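Local structure of ribulose bisphosphate carboxylase (Hyperthermus butylicus DSM 5456, 6HUN) at residues R249-R254 with L278-E283; N243-I248 with F270-W275; K256-A259 with F265-I268; Q158-I163 with D289-G294; G113-F118 with R320-D325. The protein probably catalyses the addition of carbon dioxide and water to ribulose 1,5-bisphosphate, yielding two molecules of 3-phosphoglycerate, as a magnesium-dependent form III Rubisco. One frame throughout, in Å; residues are numbered along the deposited sequence.

Interaction 1: residues R249-R254 with L278-E283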
# COMPACT_ATOMS: atom_id res chain seq x y z
N ARG A 249 15.49 -2.98 8.27
CA ARG A 249 16.85 -2.89 8.80
C ARG A 249 17.72 -1.91 8.00
O ARG A 249 18.52 -1.14 8.59
CB ARG A 249 17.44 -4.30 8.88
CG ARG A 249 17.08 -4.92 10.22
CD ARG A 249 17.35 -6.41 10.32
NE ARG A 249 16.74 -6.92 11.55
CZ ARG A 249 16.67 -8.21 11.91
NH1 ARG A 249 17.15 -9.17 11.13
NH2 ARG A 249 16.08 -8.52 13.07
N GLU A 250 17.57 -1.88 6.66
CA GLU A 250 18.38 -0.92 5.89
C GLU A 250 17.91 0.51 6.15
O GLU A 250 18.75 1.45 6.20
CB GLU A 250 18.32 -1.26 4.39
CG GLU A 250 19.31 -2.38 3.94
CD GLU A 250 20.78 -2.03 4.30
OE1 GLU A 250 21.23 -0.86 4.06
OE2 GLU A 250 21.49 -2.91 4.86
N MET A 251 16.60 0.72 6.33
CA MET A 251 16.10 2.08 6.60
C MET A 251 16.62 2.58 7.94
O MET A 251 17.03 3.76 8.08
CB MET A 251 14.57 2.08 6.62
CG MET A 251 13.97 3.48 6.97
SD MET A 251 12.18 3.44 7.11
CE MET A 251 11.98 2.66 8.69
N GLU A 252 16.60 1.70 8.95
CA GLU A 252 17.11 2.07 10.28
C GLU A 252 18.55 2.55 10.21
O GLU A 252 18.93 3.56 10.83
CB GLU A 252 17.00 0.88 11.25
CG GLU A 252 15.57 0.54 11.68
CD GLU A 252 15.47 -0.84 12.35
OE1 GLU A 252 16.42 -1.65 12.21
OE2 GLU A 252 14.45 -1.12 13.02
N LYS A 253 19.39 1.83 9.45
CA LYS A 253 20.79 2.27 9.34
C LYS A 253 20.89 3.61 8.63
O LYS A 253 21.76 4.44 8.96
CB LYS A 253 21.61 1.23 8.59
CG LYS A 253 21.71 -0.10 9.34
CD LYS A 253 21.75 -1.34 8.38
CE LYS A 253 23.18 -1.83 8.21
NZ LYS A 253 23.27 -3.15 7.50
N ARG A 254 20.06 3.81 7.60
CA ARG A 254 20.16 5.03 6.81
C ARG A 254 19.65 6.22 7.59
O ARG A 254 20.20 7.33 7.46
CB ARG A 254 19.42 4.87 5.47
CG ARG A 254 20.10 3.83 4.57
CD ARG A 254 19.29 3.35 3.32
NE ARG A 254 19.89 2.09 2.86
CZ ARG A 254 19.50 1.40 1.78
NH1 ARG A 254 18.55 1.86 0.99
NH2 ARG A 254 20.08 0.24 1.48
N LEU A 278 6.45 3.82 7.78
CA LEU A 278 6.35 5.25 8.10
C LEU A 278 6.26 5.45 9.60
O LEU A 278 6.96 6.31 10.17
CB LEU A 278 5.14 5.87 7.39
CG LEU A 278 4.79 7.30 7.82
CD1 LEU A 278 6.02 8.30 7.60
CD2 LEU A 278 3.51 7.79 7.03
N GLN A 279 5.39 4.65 10.28
CA GLN A 279 5.28 4.86 11.73
C GLN A 279 6.59 4.52 12.45
O GLN A 279 6.91 5.14 13.48
CB GLN A 279 4.13 4.01 12.35
CG GLN A 279 2.75 4.47 11.75
CD GLN A 279 1.60 3.98 12.58
OE1 GLN A 279 1.03 2.91 12.32
NE2 GLN A 279 1.29 4.73 13.66
N HIS A 280 7.32 3.50 11.96
CA HIS A 280 8.65 3.20 12.52
C HIS A 280 9.63 4.35 12.26
O HIS A 280 10.39 4.74 13.17
CB HIS A 280 9.18 1.92 11.89
CG HIS A 280 10.39 1.36 12.60
ND1 HIS A 280 10.44 1.13 13.96
CD2 HIS A 280 11.59 0.95 12.12
CE1 HIS A 280 11.62 0.64 14.29
NE2 HIS A 280 12.34 0.53 13.19
N ALA A 281 9.63 4.90 11.05
CA ALA A 281 10.49 6.08 10.78
C ALA A 281 10.13 7.24 11.71
O ALA A 281 11.02 7.97 12.18
CB ALA A 281 10.33 6.47 9.31
N ARG A 282 8.85 7.35 12.08
CA ARG A 282 8.44 8.44 12.96
C ARG A 282 8.99 8.24 14.36
O ARG A 282 9.41 9.20 15.03
CB ARG A 282 6.90 8.56 12.94
CG ARG A 282 6.33 9.55 13.94
CD ARG A 282 6.90 11.01 13.74
NE ARG A 282 6.26 11.91 14.67
CZ ARG A 282 6.69 12.11 15.92
NH1 ARG A 282 7.81 11.51 16.35
NH2 ARG A 282 6.04 12.96 16.72
N GLU A 283 9.06 6.98 14.82
CA GLU A 283 9.71 6.75 16.10
C GLU A 283 11.19 7.05 16.03
O GLU A 283 11.76 7.55 17.02
CB GLU A 283 9.50 5.28 16.51
CG GLU A 283 8.15 5.02 17.10
CD GLU A 283 7.96 3.58 17.62
OE1 GLU A 283 7.08 3.35 18.48
OE2 GLU A 283 8.69 2.69 17.11
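Glu-252 and His-280 reach across the groove between two neighbouring helices and meet in a single polar bond, while Met-251 fills the space beside them with apolar bulk. The imidazole donates from NE2 of His-280 to OE2 of Glu-252 at 2.7 Å, with an N-H...O angle of 151°. The oxygen offers its anti lone pair, the one facing away from OE1, and the carboxylate is turned 53° from the ring plane, so the two flat groups meet neither coplanar nor stacked. The Glu-252 chain runs extended beyond CG and comes to the ring's edge roughly at right angles. Met-251 approaches the ring edge beside the bonded NE2: its CE lies 3.9 Å from His-280 CD2, near the ring plane. The thioether bends at its last torsion (chi3 76°), which turns Met-251 CE back toward the backbone of helix 275-288, 4.0 Å from Ala-281 N, and leaves SD 4.2 Å from the Ala-281 methyl CB. With an alanine in place of Glu-252, NE2 of His-280 would probably lose its acceptor and the imidazole would be less firmly fixed in rotation. The helix axes approach to 10.8 Å and run in the same general direction, as expected of successive outer helices in a TIM barrel. Met-251 also touches Ile-268 of strand 265-269, Leu-278 leans on helix 312-322, and Arg-249 of the second subunit packs on His-280.

Interaction 2: residues N243-I248 with F270-W275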
# COMPACT_ATOMS: atom_id res chain seq x y z
N ASN A 243 16.42 10.04 0.68
CA ASN A 243 15.42 8.97 0.56
C ASN A 243 15.92 7.71 1.30
O ASN A 243 16.86 7.06 0.86
CB ASN A 243 15.14 8.70 -0.91
CG ASN A 243 13.82 7.95 -1.11
OD1 ASN A 243 13.38 7.27 -0.21
ND2 ASN A 243 13.15 8.15 -2.24
N VAL A 244 15.26 7.39 2.41
CA VAL A 244 15.63 6.22 3.23
C VAL A 244 14.70 5.05 2.97
O VAL A 244 14.71 4.06 3.73
CB VAL A 244 15.65 6.58 4.74
CG1 VAL A 244 16.70 7.66 5.04
CG2 VAL A 244 14.24 7.04 5.19
N THR A 245 13.88 5.14 1.92
CA THR A 245 12.99 4.04 1.54
C THR A 245 13.81 2.76 1.34
O THR A 245 14.72 2.70 0.50
CB THR A 245 12.22 4.43 0.27
OG1 THR A 245 11.42 5.64 0.53
CG2 THR A 245 11.24 3.28 -0.19
N ALA A 246 13.43 1.69 2.08
CA ALA A 246 14.30 0.51 2.16
C ALA A 246 13.62 -0.54 3.03
O ALA A 246 12.66 -0.23 3.76
CB ALA A 246 15.66 0.89 2.74
N PRO A 247 14.02 -1.80 2.93
CA PRO A 247 13.60 -2.75 3.97
C PRO A 247 13.99 -2.18 5.34
O PRO A 247 14.92 -1.37 5.45
CB PRO A 247 14.37 -4.04 3.62
CG PRO A 247 14.68 -3.91 2.11
CD PRO A 247 14.96 -2.39 1.96
N ILE A 248 13.26 -2.62 6.38
CA ILE A 248 13.30 -1.97 7.70
C ILE A 248 14.74 -1.86 8.24
O ILE A 248 15.19 -0.78 8.66
CB ILE A 248 12.37 -2.72 8.69
CG1 ILE A 248 10.86 -2.59 8.30
CG2 ILE A 248 12.63 -2.32 10.17
CD1 ILE A 248 10.22 -1.10 8.20
N PHE A 270 5.92 6.54 1.63
CA PHE A 270 5.22 5.81 2.69
C PHE A 270 4.19 4.81 2.16
O PHE A 270 3.68 4.03 2.95
CB PHE A 270 4.56 6.81 3.66
CG PHE A 270 3.54 7.76 3.01
CD1 PHE A 270 2.18 7.43 3.00
CD2 PHE A 270 3.94 9.00 2.50
CE1 PHE A 270 1.26 8.31 2.46
CE2 PHE A 270 3.03 9.90 1.91
CZ PHE A 270 1.70 9.57 1.92
N LEU A 271 3.81 4.89 0.89
CA LEU A 271 2.88 3.87 0.36
C LEU A 271 3.62 2.69 -0.22
O LEU A 271 3.10 1.56 -0.14
CB LEU A 271 1.93 4.48 -0.71
CG LEU A 271 1.04 5.54 -0.01
CD1 LEU A 271 0.30 6.26 -1.17
CD2 LEU A 271 0.12 4.97 1.06
N THR A 272 4.85 2.88 -0.72
CA THR A 272 5.59 1.71 -1.24
C THR A 272 6.41 1.00 -0.17
O THR A 272 6.52 -0.24 -0.23
CB THR A 272 6.50 2.15 -2.41
OG1 THR A 272 7.54 3.02 -1.94
CG2 THR A 272 5.70 2.86 -3.52
N ALA A 273 6.96 1.73 0.81
CA ALA A 273 7.52 1.06 1.99
C ALA A 273 6.39 0.59 2.92
O ALA A 273 6.44 -0.51 3.49
CB ALA A 273 8.49 2.01 2.73
N GLY A 274 5.34 1.38 3.06
CA GLY A 274 4.16 0.98 3.78
C GLY A 274 3.96 1.77 5.08
O GLY A 274 4.85 2.47 5.56
N TRP A 275 2.72 1.74 5.57
CA TRP A 275 2.37 2.52 6.76
C TRP A 275 3.19 2.11 7.97
O TRP A 275 3.57 2.97 8.76
CB TRP A 275 0.89 2.34 7.09
CG TRP A 275 0.03 3.02 6.05
CD1 TRP A 275 -0.78 2.40 5.15
CD2 TRP A 275 -0.13 4.41 5.86
NE1 TRP A 275 -1.44 3.37 4.37
CE2 TRP A 275 -1.05 4.60 4.80
CE3 TRP A 275 0.40 5.54 6.51
CZ2 TRP A 275 -1.47 5.91 4.37
CZ3 TRP A 275 0.01 6.85 6.04
CH2 TRP A 275 -0.90 6.98 4.99
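Thr-245 turns its methyl, not its hydroxyl, to the other threonine of this contact: its CG2 lies 4.1 Å from OG1 of Thr-272, and no hydrogen bond crosses between the two loops. CG2 of Thr-245 also sits 4.2 Å from CB of Ala-273, so one carbon makes the whole approach. Its placement follows from the first torsion (chi1 -60°), which puts CG2 anti to the backbone N and swings OG1 back toward its own chain. OG1 of Thr-245 donates to OD1 of Asn-243 at 2.7 Å, in the carbonyl plane. The backbone N of Thr-245 reaches Asn-243 OD1 at 3.1 Å, tilted from that plane, which closes an Asx turn. The Thr-245 hydroxyl also accepts from Asp-269 N, at the end of the next barrel strand. Replacing Thr-245 by a valine would probably leave Asp-269 N without this acceptor and Asn-243 OD1 with one donor fewer, letting the turn slacken. Both loops follow barrel strands, at the end where the active site lies. Asn-243 ND2 hydrogen-bonds to the backbone O of Asp-205, a predicted magnesium ligand, and the side chain of Thr-245 is about 6 Å from that of His-295, a predicted proton acceptor. Pro-116 of the second subunit packs on both threonines. The chemistry is therefore divided: the polar grip of Thr-245 stays with its own loop and strand 265-269, while loop 270-275 receives an undemanding apolar methyl.

Interaction 3: residues K256-A259 with F265-I268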
# COMPACT_ATOMS: atom_id res chain seq x y z
N LYS A 256 19.93 6.55 10.81
CA LYS A 256 21.00 6.90 11.75
C LYS A 256 22.16 7.59 11.03
O LYS A 256 22.71 8.57 11.54
CB LYS A 256 21.48 5.66 12.50
CG LYS A 256 22.55 5.96 13.62
CD LYS A 256 22.80 4.69 14.41
CE LYS A 256 24.08 4.84 15.29
NZ LYS A 256 23.96 6.04 16.14
N LEU A 257 22.50 7.15 9.81
CA LEU A 257 23.57 7.83 9.08
C LEU A 257 23.20 9.28 8.78
O LEU A 257 24.04 10.18 8.88
CB LEU A 257 23.89 7.10 7.79
CG LEU A 257 24.71 5.81 7.75
CD1 LEU A 257 24.56 5.28 6.33
CD2 LEU A 257 26.21 6.09 8.09
N VAL A 258 21.95 9.51 8.37
CA VAL A 258 21.47 10.89 8.17
C VAL A 258 21.64 11.70 9.45
O VAL A 258 22.14 12.84 9.44
CB VAL A 258 19.99 10.87 7.72
CG1 VAL A 258 19.41 12.32 7.88
CG2 VAL A 258 19.91 10.38 6.31
N ALA A 259 21.17 11.16 10.57
CA ALA A 259 21.30 11.84 11.85
C ALA A 259 22.77 12.08 12.22
O ALA A 259 23.15 13.19 12.62
CB ALA A 259 20.60 11.01 12.94
N PHE A 265 16.63 15.94 8.00
CA PHE A 265 15.48 15.48 7.22
C PHE A 265 15.73 14.06 6.70
O PHE A 265 16.85 13.72 6.28
CB PHE A 265 15.21 16.37 6.03
CG PHE A 265 14.91 17.79 6.38
CD1 PHE A 265 13.57 18.21 6.46
CD2 PHE A 265 15.94 18.70 6.60
CE1 PHE A 265 13.25 19.49 6.77
CE2 PHE A 265 15.62 20.06 6.88
CZ PHE A 265 14.25 20.42 6.97
N ILE A 266 14.64 13.26 6.63
CA ILE A 266 14.61 12.02 5.87
C ILE A 266 13.36 12.06 5.00
O ILE A 266 12.38 12.72 5.35
CB ILE A 266 14.63 10.74 6.78
CG1 ILE A 266 13.47 10.82 7.79
CG2 ILE A 266 16.02 10.69 7.47
CD1 ILE A 266 13.21 9.51 8.69
N MET A 267 13.41 11.37 3.86
CA MET A 267 12.25 11.16 3.02
C MET A 267 11.92 9.68 2.98
O MET A 267 12.83 8.85 2.89
CB MET A 267 12.52 11.69 1.60
CG MET A 267 11.44 11.35 0.58
SD MET A 267 12.08 12.23 -0.90
CE MET A 267 11.60 11.15 -2.21
N ILE A 268 10.62 9.38 2.97
CA ILE A 268 10.16 7.99 2.88
C ILE A 268 8.95 7.91 1.94
O ILE A 268 8.08 8.80 1.94
CB ILE A 268 9.83 7.39 4.24
CG1 ILE A 268 9.44 5.91 4.05
CG2 ILE A 268 8.65 8.12 4.92
CD1 ILE A 268 9.53 5.16 5.32
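Val-258 gives up the most surface here, and it does so by pressing its CG1 methyl onto the start of a strand. CG1 of Val-258 is 3.3 Å from O of Phe-265 and 3.8 Å from CG2 of Ile-266, so a single methyl rests on both backbone and side chain. It gets there because CG1 stands anti to the backbone N (chi1 165°), while CB points at the strand. Ile-266 answers with its short branch alone. CG2 of Ile-266 lies over the fork of the valine, 4.0 Å from Val-258 CB and 4.1 Å from Val-258 CG2, a close fit of branched carbons in which all the groups are apolar. The longer branch of Ile-266 leaves in another direction, toward helix 275-288, where its CD1 meets Ala-281. Phe-265 takes part through its carbonyl, since its CB points away from the helix and its ring lies against Ala-291 of strand 291-295. No hydrogen bond joins the two segments, so the helix is held to the strand here by shape and burial. Phe-216 and Leu-220 of helix 216-234 also touch Val-258. The helix and strand belong to one beta-alpha-beta unit: strand 239-243 leads into helix 248-260, which packs outside and returns through a short turn to the parallel strand 265-269. Repeated round the domain, this crossover builds the eight-stranded TIM barrel of the Rubisco catalytic domain.

Interaction 4: residues Q158-I163 with D289-G294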
# COMPACT_ATOMS: atom_id res chain seq x y z
N GLN A 158 6.13 24.72 11.98
CA GLN A 158 6.96 25.63 12.77
C GLN A 158 8.31 25.01 13.09
O GLN A 158 9.33 25.70 13.08
CB GLN A 158 6.22 26.07 14.02
CG GLN A 158 5.04 27.06 13.73
CD GLN A 158 5.31 28.23 12.72
OE1 GLN A 158 6.31 28.95 12.78
NE2 GLN A 158 4.37 28.41 11.79
N GLY A 159 8.37 23.69 13.33
CA GLY A 159 9.65 23.09 13.61
C GLY A 159 10.57 23.04 12.40
O GLY A 159 11.79 23.16 12.55
N VAL A 160 10.00 22.86 11.20
CA VAL A 160 10.81 22.89 9.99
C VAL A 160 11.29 24.32 9.72
O VAL A 160 12.45 24.55 9.33
CB VAL A 160 10.00 22.38 8.80
CG1 VAL A 160 10.69 22.65 7.45
CG2 VAL A 160 9.63 20.79 9.06
N ARG A 161 10.40 25.28 9.90
CA ARG A 161 10.87 26.68 9.72
C ARG A 161 12.02 26.98 10.67
O ARG A 161 12.92 27.79 10.37
CB ARG A 161 9.73 27.66 9.93
CG ARG A 161 8.66 27.66 8.85
CD ARG A 161 7.71 28.82 9.05
NE ARG A 161 6.85 29.01 7.88
CZ ARG A 161 7.23 29.47 6.69
NH1 ARG A 161 8.49 29.83 6.47
NH2 ARG A 161 6.35 29.54 5.71
N GLU A 162 11.96 26.42 11.87
CA GLU A 162 13.01 26.76 12.83
C GLU A 162 14.30 26.06 12.47
O GLU A 162 15.38 26.65 12.60
CB GLU A 162 12.59 26.43 14.25
CG GLU A 162 11.46 27.32 14.75
CD GLU A 162 10.65 26.65 15.85
OE1 GLU A 162 10.21 27.36 16.79
OE2 GLU A 162 10.46 25.40 15.78
N ILE A 163 14.23 24.80 12.01
CA ILE A 163 15.39 24.10 11.46
C ILE A 163 16.09 24.94 10.37
O ILE A 163 17.32 25.10 10.37
CB ILE A 163 14.97 22.73 10.90
CG1 ILE A 163 14.69 21.74 12.03
CG2 ILE A 163 16.03 22.21 9.90
CD1 ILE A 163 13.89 20.48 11.50
N ASP A 289 15.60 13.42 16.46
CA ASP A 289 15.23 14.82 16.26
C ASP A 289 15.25 15.23 14.77
O ASP A 289 15.82 16.26 14.39
CB ASP A 289 16.14 15.74 17.11
CG ASP A 289 15.52 17.11 17.36
OD1 ASP A 289 14.30 17.21 17.57
OD2 ASP A 289 16.27 18.13 17.37
N LEU A 290 14.51 14.46 13.93
CA LEU A 290 14.44 14.68 12.50
C LEU A 290 13.02 15.06 12.07
O LEU A 290 12.04 14.82 12.79
CB LEU A 290 14.88 13.39 11.69
CG LEU A 290 16.24 12.75 12.02
CD1 LEU A 290 16.48 11.42 11.33
CD2 LEU A 290 17.37 13.77 11.73
N ALA A 291 12.90 15.69 10.91
CA ALA A 291 11.64 15.87 10.21
C ALA A 291 11.55 14.84 9.08
O ALA A 291 12.58 14.38 8.56
CB ALA A 291 11.55 17.31 9.62
N ILE A 292 10.31 14.53 8.64
CA ILE A 292 10.05 13.51 7.64
C ILE A 292 9.30 14.11 6.47
O ILE A 292 8.21 14.66 6.65
CB ILE A 292 9.19 12.36 8.17
CG1 ILE A 292 9.91 11.71 9.39
CG2 ILE A 292 8.80 11.35 6.97
CD1 ILE A 292 9.10 10.62 9.97
N HIS A 293 9.85 13.92 5.27
CA HIS A 293 9.14 14.24 4.05
C HIS A 293 8.45 12.96 3.57
O HIS A 293 9.13 11.99 3.21
CB HIS A 293 10.12 14.74 3.00
CG HIS A 293 9.46 15.19 1.73
ND1 HIS A 293 9.41 16.52 1.36
CD2 HIS A 293 8.84 14.50 0.75
CE1 HIS A 293 8.80 16.62 0.19
NE2 HIS A 293 8.42 15.41 -0.19
N GLY A 294 7.12 12.96 3.52
CA GLY A 294 6.43 11.78 2.99
C GLY A 294 6.15 11.85 1.50
O GLY A 294 5.52 12.82 1.01
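Val-160 and Ile-163 bring helix 156-164 down onto Ala-291, at the start of a strand of the TIM barrel. The helix precedes the first barrel strand, and it meets side chains of several strands at their N-terminal ends, closing that end of the barrel opposite the catalytic one. The segment opens at Gln-158, whose carbonyl O takes the backbone N of Glu-162. Gly-159 follows; it carries no side chain, and its carbonyl O accepts the backbone N of Ile-163 at 3.0 Å, an ordinary helical bond. At Val-160 the first torsion (chi1 168°) sends CG1 anti to the backbone N, and the other branch of Val-160, CG2, does the touching, 4.0 Å from Ala-291 CB. The same residue also packs on Phe-377 of strand 377-380. One turn on from Val-160, Ile-163 extends its long branch (chi2 164°) so that the terminal CD1 comes over the alanine, while its CG2 lies 3.7 Å from CE2 of the Phe-265 ring. The contact is purely apolar across the segments. Nearby, Asp-289, in a Schellman motif that ends helix 275-288, forms salt bridges with Lys-155 and Lys-264. The small size of Ala-291 probably lets the helix come close, with CA atoms of Val-160 and Ala-291 7.1 Å apart. The methyl CB of Ala-291 lies between the two branched side chains, 4.4 Å from Ile-163 CD1.

Interaction 5: residues G113-F118 with R320-D325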
# COMPACT_ATOMS: atom_id res chain seq x y z
N GLY A 113 -2.97 3.66 18.17
CA GLY A 113 -1.78 4.08 17.46
C GLY A 113 -1.38 3.25 16.25
O GLY A 113 -0.22 3.32 15.83
N SER A 114 -2.27 2.41 15.69
CA SER A 114 -1.86 1.49 14.61
C SER A 114 -2.54 1.86 13.29
O SER A 114 -3.69 1.49 13.08
CB SER A 114 -2.20 0.05 14.96
OG SER A 114 -1.90 -0.83 13.85
N ILE A 115 -1.84 2.48 12.33
CA ILE A 115 -2.44 2.69 11.01
C ILE A 115 -2.72 1.36 10.32
O ILE A 115 -3.77 1.24 9.66
CB ILE A 115 -1.57 3.64 10.17
CG1 ILE A 115 -1.39 4.99 10.86
CG2 ILE A 115 -2.19 3.80 8.77
CD1 ILE A 115 -2.63 5.86 10.83
N PRO A 116 -1.84 0.36 10.38
CA PRO A 116 -2.17 -0.92 9.75
C PRO A 116 -3.47 -1.50 10.25
O PRO A 116 -4.23 -2.05 9.43
CB PRO A 116 -0.98 -1.81 10.12
CG PRO A 116 0.17 -0.79 10.17
CD PRO A 116 -0.45 0.35 10.90
N ASN A 117 -3.74 -1.43 11.54
CA ASN A 117 -4.99 -2.08 11.99
C ASN A 117 -6.20 -1.27 11.51
O ASN A 117 -7.22 -1.83 11.12
CB ASN A 117 -5.02 -2.21 13.49
CG ASN A 117 -6.31 -2.85 13.99
OD1 ASN A 117 -7.05 -2.25 14.78
ND2 ASN A 117 -6.56 -4.10 13.57
N PHE A 118 -6.07 0.05 11.51
CA PHE A 118 -7.15 0.89 10.98
C PHE A 118 -7.43 0.55 9.55
O PHE A 118 -8.59 0.29 9.17
CB PHE A 118 -6.77 2.40 11.10
CG PHE A 118 -7.66 3.26 10.27
CD1 PHE A 118 -8.89 3.64 10.79
CD2 PHE A 118 -7.32 3.62 8.98
CE1 PHE A 118 -9.76 4.38 10.04
CE2 PHE A 118 -8.20 4.37 8.19
CZ PHE A 118 -9.43 4.72 8.72
N ARG A 320 -0.65 12.68 8.04
CA ARG A 320 -0.45 13.64 9.11
C ARG A 320 -0.54 12.96 10.47
O ARG A 320 0.27 13.21 11.37
CB ARG A 320 -1.50 14.74 8.98
CG ARG A 320 -1.40 15.73 10.17
CD ARG A 320 -2.34 16.97 9.88
NE ARG A 320 -2.28 17.93 11.01
CZ ARG A 320 -3.07 19.00 11.14
NH1 ARG A 320 -4.00 19.25 10.22
NH2 ARG A 320 -2.96 19.81 12.21
N MET A 321 -1.52 12.07 10.64
CA MET A 321 -1.60 11.29 11.89
C MET A 321 -0.34 10.46 12.13
O MET A 321 0.22 10.45 13.24
CB MET A 321 -2.82 10.37 11.80
CG MET A 321 -4.11 11.13 11.82
SD MET A 321 -5.51 10.07 11.33
CE MET A 321 -5.19 8.91 12.63
N ALA A 322 0.14 9.78 11.07
CA ALA A 322 1.27 8.86 11.23
C ALA A 322 2.54 9.62 11.48
O ALA A 322 3.44 9.11 12.17
CB ALA A 322 1.43 7.98 9.98
N GLY A 323 2.64 10.84 10.94
CA GLY A 323 3.71 11.72 11.36
C GLY A 323 4.62 12.25 10.29
O GLY A 323 5.74 12.65 10.64
N VAL A 324 4.16 12.41 9.01
CA VAL A 324 4.99 13.20 8.08
C VAL A 324 4.98 14.66 8.52
O VAL A 324 4.02 15.16 9.14
CB VAL A 324 4.52 13.04 6.62
CG1 VAL A 324 4.39 11.49 6.26
CG2 VAL A 324 3.23 13.73 6.40
N ASP A 325 6.07 15.36 8.21
CA ASP A 325 6.10 16.82 8.38
C ASP A 325 5.80 17.55 7.09
O ASP A 325 5.47 18.76 7.13
CB ASP A 325 7.46 17.28 8.86
CG ASP A 325 7.79 16.70 10.23
OD1 ASP A 325 7.19 17.18 11.20
OD2 ASP A 325 8.55 15.72 10.28
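Ile-115 meets Met-321 and Ala-322 through a branch that its torsions fold compactly: CG1 stands anti to the carbonyl carbon (chi1 -59°), and a second bend (chi2 -73°) carries CD1 toward the methionine. Met-321 bends in turn at its thioether bond (chi3 58°), which brings its terminal methyl CE to 4.4 Å from Ile-115 CD1. Nearer the backbone, CG1 of Ile-115 lies 4.2 Å from the CB methyl of Ala-322. One isoleucine therefore lies against two consecutive residues of the facing helix, reaching a long chain with its tip and a short methyl with its middle. No hydrogen bond crosses between the segments. The helix ends are capped locally. Ser-114 is the N-cap of helix 115-122, its OG accepting from Asn-117 N at 3.0 Å, and Gly-323, with positive phi, closes helix 312-322 as the C-prime residue of a Schellman motif. The start of a helix in the N-terminal domain thus faces the end of a helix in the catalytic barrel, and the contact is part of the packing between the two domains. Asn-117 hydrogen-bonds Asn-207 O of the second subunit. Helix 275-288 flanks both: Gln-279 binds Ile-115 N and Gly-113 O through its amide, Trp-275 packs on Ile-115, and Leu-278 touches Ala-322. Phe-142 of the loop before helix 144-147, and Leu-147 of that helix, lie on Met-321.

Following the chain from the N terminus, residues 113-118 open the widest loop, closed by interaction 5 at 320-325, which ties the N-terminal domain to the barrel. Within it, interaction 4 closes a second loop from 158-163 to 289-294, pinning the helix before the barrel to its fifth strand. Interactions 2 and 1 both lie within that loop and cross each other: 243-248, then 249-254, are met by 270-275 and 278-283 in the same order, joining successive loops and then successive outer helices. Innermost is interaction 3, the short return from helix 248-260 to strand 265-269, contained by both. Interactions 1, 2 and 5 also touch the second subunit.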